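Local coordinates for adhesion and penetration protein autotransporter (Haemophilus influenzae, PDB 3SYJ), which promotes bacterial adherence to and invasion of host cells and bacterial aggregation through its surface passenger domain, and is probably also a serine protease, at residues 463-473 and 485-493. Sequence-based numbering, arbitrary orientation.
Sequences DKQFDTDKFYF and HSLTFKRIQ
Y472 and Q493 lie abreast where the two segments, running in the same direction, draw closest, their CA atoms 4.6 Å apart; at the other end D463 CA and H485 CA stand 7.0 Å apart. The nearly straight bond from F473 N to Q493 O (2.9 Å, 167° at the hydrogen) joins the backbones. Beside this join a water 2.8 Å from T468 O also reaches F471 O and Q493 N. These are corresponding parts of successive coils of the passenger domain's right-handed beta-helix: strand 471-473 stacks in parallel between 449-452 and 493-494, whereas strand 487-489 pairs onward with 510-514, and the turn 467-470, closed by a bond from K470 N to D467 O, faces it. Around T468 and F489, where the CA atoms are wider apart, side chains make the contact. With chi1 at 63°, T468 OG1 sits between its own N and carbonyl carbon and donates to T488 O, 2.8 Å away in the carbonyl plane. T468 CB itself lies over one face of the F489 ring, a CH-pi contact, while I492 CG1 also packs on a face of that ring. D469, its backbone N held by D467 OD1 in an Asx turn, meets the extended K490 chain at about a right angle; K490 NZ approaches the syn lone pair of D469 OD2 at 2.9 Å, a salt bridge. Q493 NE2 makes a weak, bent bond to D469 O, and its OE1 is bound by H92, whose ring stacks on Y472. Inside the coil, I492 CG2 touches the edge of the F473 ring at CE2 (3.8 Å), and F471 CE2 lies over a face of F473. L487 CD1 approaches F466 CZ obliquely at 4.2 Å.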
loop_
_atom_site.group_PDB
_atom_site.type_symbol
_atom_site.label_atom_id
_atom_site.label_comp_id
_atom_site.label_asym_id
_atom_site.label_seq_id
_atom_site.Cartn_x
_atom_site.Cartn_y
_atom_site.Cartn_z
ATOM N N ASP A 463 5.498 44.358 20.913
ATOM C CA ASP A 463 6.872 43.889 21.029
ATOM C C ASP A 463 7.650 44.734 22.030
ATOM O O ASP A 463 7.204 45.808 22.439
ATOM C CB ASP A 463 7.581 43.906 19.677
ATOM C CG ASP A 463 6.877 43.060 18.639
ATOM O OD1 ASP A 463 6.502 41.910 18.951
ATOM O OD2 ASP A 463 6.697 43.541 17.502
ATOM N N LYS A 464 8.808 44.219 22.431
ATOM C CA LYS A 464 9.724 44.935 23.298
ATOM C C LYS A 464 9.044 45.513 24.528
ATOM O O LYS A 464 9.161 46.702 24.798
ATOM C CB LYS A 464 10.403 46.052 22.513
ATOM C CG LYS A 464 11.094 45.567 21.270
ATOM C CD LYS A 464 12.182 46.535 20.864
ATOM C CE LYS A 464 13.290 45.822 20.104
ATOM N NZ LYS A 464 14.631 46.414 20.413
ATOM N N GLN A 465 8.349 44.667 25.280
ATOM C CA GLN A 465 7.601 45.116 26.454
ATOM C C GLN A 465 8.378 44.890 27.735
ATOM O O GLN A 465 8.102 45.508 28.768
ATOM C CB GLN A 465 6.255 44.394 26.536
ATOM C CG GLN A 465 5.254 44.851 25.500
ATOM C CD GLN A 465 4.715 46.234 25.798
ATOM O OE1 GLN A 465 4.713 47.125 24.935
ATOM N NE2 GLN A 465 4.258 46.429 27.028
ATOM N N PHE A 466 9.343 43.984 27.663
ATOM C CA PHE A 466 10.141 43.635 28.819
ATOM C C PHE A 466 11.386 42.903 28.366
ATOM O O PHE A 466 11.459 42.408 27.244
ATOM C CB PHE A 466 9.352 42.731 29.768
ATOM C CG PHE A 466 8.944 41.427 29.149
ATOM C CD1 PHE A 466 9.766 40.309 29.240
ATOM C CD2 PHE A 466 7.749 41.316 28.462
ATOM C CE1 PHE A 466 9.397 39.100 28.662
ATOM C CE2 PHE A 466 7.377 40.117 27.881
ATOM C CZ PHE A 466 8.203 39.005 27.988
ATOM N N ASP A 467 12.357 42.832 29.265
ATOM C CA ASP A 467 13.603 42.128 29.035
ATOM C C ASP A 467 13.351 40.648 29.346
ATOM O O ASP A 467 12.977 40.302 30.458
ATOM C CB ASP A 467 14.679 42.740 29.947
ATOM C CG ASP A 467 16.040 42.068 29.815
ATOM O OD1 ASP A 467 16.176 41.079 29.053
ATOM O OD2 ASP A 467 16.982 42.546 30.490
ATOM N N THR A 468 13.534 39.777 28.360
ATOM C CA THR A 468 13.173 38.376 28.546
ATOM C C THR A 468 14.025 37.687 29.609
ATOM O O THR A 468 13.663 36.627 30.103
ATOM C CB THR A 468 13.222 37.573 27.237
ATOM O OG1 THR A 468 14.558 37.549 26.735
ATOM C CG2 THR A 468 12.286 38.185 26.192
ATOM N N ASP A 469 15.154 38.290 29.957
ATOM C CA ASP A 469 15.988 37.780 31.041
ATOM C C ASP A 469 15.357 38.068 32.398
ATOM O O ASP A 469 15.728 37.457 33.394
ATOM C CB ASP A 469 17.386 38.409 30.980
ATOM C CG ASP A 469 18.219 37.874 29.823
ATOM O OD1 ASP A 469 17.833 36.828 29.239
ATOM O OD2 ASP A 469 19.257 38.498 29.503
ATOM N N LYS A 470 14.410 39.002 32.431
ATOM C CA LYS A 470 13.760 39.419 33.674
ATOM C C LYS A 470 12.341 38.837 33.838
ATOM O O LYS A 470 11.574 39.282 34.689
ATOM C CB LYS A 470 13.699 40.950 33.735
ATOM C CG LYS A 470 15.053 41.639 33.869
ATOM C CD LYS A 470 15.479 41.697 35.325
ATOM C CE LYS A 470 16.853 42.326 35.481
ATOM N NZ LYS A 470 17.898 41.530 34.770
ATOM N N PHE A 471 11.990 37.860 33.008
ATOM C CA PHE A 471 10.686 37.221 33.082
ATOM C C PHE A 471 10.898 35.860 33.725
ATOM O O PHE A 471 11.862 35.165 33.414
ATOM C CB PHE A 471 10.088 37.067 31.679
ATOM C CG PHE A 471 8.687 36.500 31.662
ATOM C CD1 PHE A 471 7.590 37.328 31.450
ATOM C CD2 PHE A 471 8.468 35.144 31.840
ATOM C CE1 PHE A 471 6.301 36.816 31.433
ATOM C CE2 PHE A 471 7.183 34.620 31.828
ATOM C CZ PHE A 471 6.099 35.453 31.627
ATOM N N TYR A 472 10.017 35.479 34.635
ATOM C CA TYR A 472 10.152 34.175 35.267
ATOM C C TYR A 472 8.809 33.518 35.556
ATOM O O TYR A 472 7.828 34.193 35.898
ATOM C CB TYR A 472 10.973 34.276 36.559
ATOM C CG TYR A 472 10.293 35.078 37.647
ATOM C CD1 TYR A 472 9.489 34.456 38.597
ATOM C CD2 TYR A 472 10.442 36.456 37.713
ATOM C CE1 TYR A 472 8.849 35.191 39.584
ATOM C CE2 TYR A 472 9.817 37.193 38.693
ATOM C CZ TYR A 472 9.021 36.557 39.630
ATOM O OH TYR A 472 8.397 37.303 40.607
ATOM N N PHE A 473 8.780 32.196 35.404
ATOM C CA PHE A 473 7.703 31.380 35.941
ATOM C C PHE A 473 8.106 30.912 37.342
ATOM O O PHE A 473 8.968 30.045 37.507
ATOM C CB PHE A 473 7.427 30.179 35.034
ATOM C CG PHE A 473 7.080 30.551 33.620
ATOM C CD1 PHE A 473 5.761 30.675 33.226
ATOM C CD2 PHE A 473 8.079 30.780 32.682
ATOM C CE1 PHE A 473 5.443 31.020 31.917
ATOM C CE2 PHE A 473 7.765 31.125 31.377
ATOM C CZ PHE A 473 6.448 31.245 30.996
ATOM N N HIS A 485 3.182 37.010 18.867
ATOM C CA HIS A 485 4.459 37.712 18.915
ATOM C C HIS A 485 5.607 36.727 19.077
ATOM O O HIS A 485 5.394 35.564 19.404
ATOM C CB HIS A 485 4.467 38.720 20.064
ATOM C CG HIS A 485 3.561 39.890 19.849
ATOM N ND1 HIS A 485 2.222 39.867 20.179
ATOM C CD2 HIS A 485 3.801 41.120 19.336
ATOM C CE1 HIS A 485 1.678 41.033 19.877
ATOM N NE2 HIS A 485 2.615 41.812 19.367
ATOM N N SER A 486 6.830 37.189 18.854
ATOM C CA SER A 486 7.976 36.308 19.000
ATOM C C SER A 486 8.949 36.821 20.045
ATOM O O SER A 486 9.070 38.027 20.255
ATOM C CB SER A 486 8.670 36.104 17.657
ATOM O OG SER A 486 7.846 35.331 16.800
ATOM N N LEU A 487 9.623 35.891 20.713
ATOM C CA LEU A 487 10.576 36.228 21.759
ATOM C C LEU A 487 11.822 35.382 21.605
ATOM O O LEU A 487 11.762 34.265 21.091
ATOM C CB LEU A 487 9.977 35.960 23.138
ATOM C CG LEU A 487 8.726 36.731 23.542
ATOM C CD1 LEU A 487 8.150 36.162 24.832
ATOM C CD2 LEU A 487 9.056 38.210 23.696
ATOM N N THR A 488 12.950 35.926 22.043
ATOM C CA THR A 488 14.167 35.149 22.199
ATOM C C THR A 488 14.550 35.150 23.669
ATOM O O THR A 488 14.487 36.192 24.327
ATOM C CB THR A 488 15.335 35.759 21.413
ATOM O OG1 THR A 488 15.040 35.719 20.017
ATOM C CG2 THR A 488 16.611 34.979 21.672
ATOM N N PHE A 489 14.937 33.985 24.179
ATOM C CA PHE A 489 15.493 33.870 25.526
ATOM C C PHE A 489 16.931 33.363 25.463
ATOM O O PHE A 489 17.302 32.623 24.545
ATOM C CB PHE A 489 14.700 32.867 26.360
ATOM C CG PHE A 489 13.299 33.296 26.695
ATOM C CD1 PHE A 489 13.011 33.851 27.928
ATOM C CD2 PHE A 489 12.265 33.091 25.805
ATOM C CE1 PHE A 489 11.721 34.227 28.258
ATOM C CE2 PHE A 489 10.967 33.461 26.125
ATOM C CZ PHE A 489 10.695 34.027 27.352
ATOM N N LYS A 490 17.740 33.750 26.443
ATOM C CA LYS A 490 19.013 33.079 26.667
ATOM C C LYS A 490 18.718 31.817 27.469
ATOM O O LYS A 490 18.953 30.705 26.999
ATOM C CB LYS A 490 19.980 33.996 27.404
ATOM C CG LYS A 490 20.377 35.206 26.582
ATOM C CD LYS A 490 21.115 36.235 27.417
ATOM C CE LYS A 490 21.262 37.546 26.662
ATOM N NZ LYS A 490 21.430 38.689 27.601
ATOM N N ARG A 491 18.185 31.997 28.674
ATOM C CA ARG A 491 17.537 30.907 29.394
ATOM C C ARG A 491 16.176 31.369 29.910
ATOM O O ARG A 491 15.982 32.553 30.208
ATOM C CB ARG A 491 18.404 30.396 30.550
ATOM C CG ARG A 491 18.838 31.452 31.542
ATOM C CD ARG A 491 19.687 30.850 32.679
ATOM N NE ARG A 491 18.832 30.425 33.772
ATOM C CZ ARG A 491 18.554 31.171 34.834
ATOM N NH1 ARG A 491 19.088 32.377 34.975
ATOM N NH2 ARG A 491 17.743 30.703 35.762
ATOM N N ILE A 492 15.226 30.448 30.003
ATOM C CA ILE A 492 13.933 30.780 30.581
ATOM C C ILE A 492 13.971 30.472 32.073
ATOM O O ILE A 492 14.301 29.360 32.470
ATOM C CB ILE A 492 12.784 29.996 29.907
ATOM C CG1 ILE A 492 12.825 30.174 28.386
ATOM C CG2 ILE A 492 11.430 30.454 30.435
ATOM C CD1 ILE A 492 11.896 29.227 27.647
ATOM N N GLN A 493 13.668 31.463 32.903
ATOM C CA GLN A 493 13.545 31.225 34.334
ATOM C C GLN A 493 12.232 30.516 34.598
ATOM O O GLN A 493 11.156 31.036 34.295
ATOM C CB GLN A 493 13.581 32.534 35.103
ATOM C CG GLN A 493 14.866 33.296 34.947
ATOM C CD GLN A 493 14.981 34.395 35.970
ATOM O OE1 GLN A 493 15.076 34.129 37.164
ATOM N NE2 GLN A 493 14.964 35.644 35.507
HETATM O O HOH W 1 7.690 40.443 20.661
HETATM O O HOH W 2 7.030 39.912 17.654
HETATM O O HOH W 3 13.407 34.261 31.600
#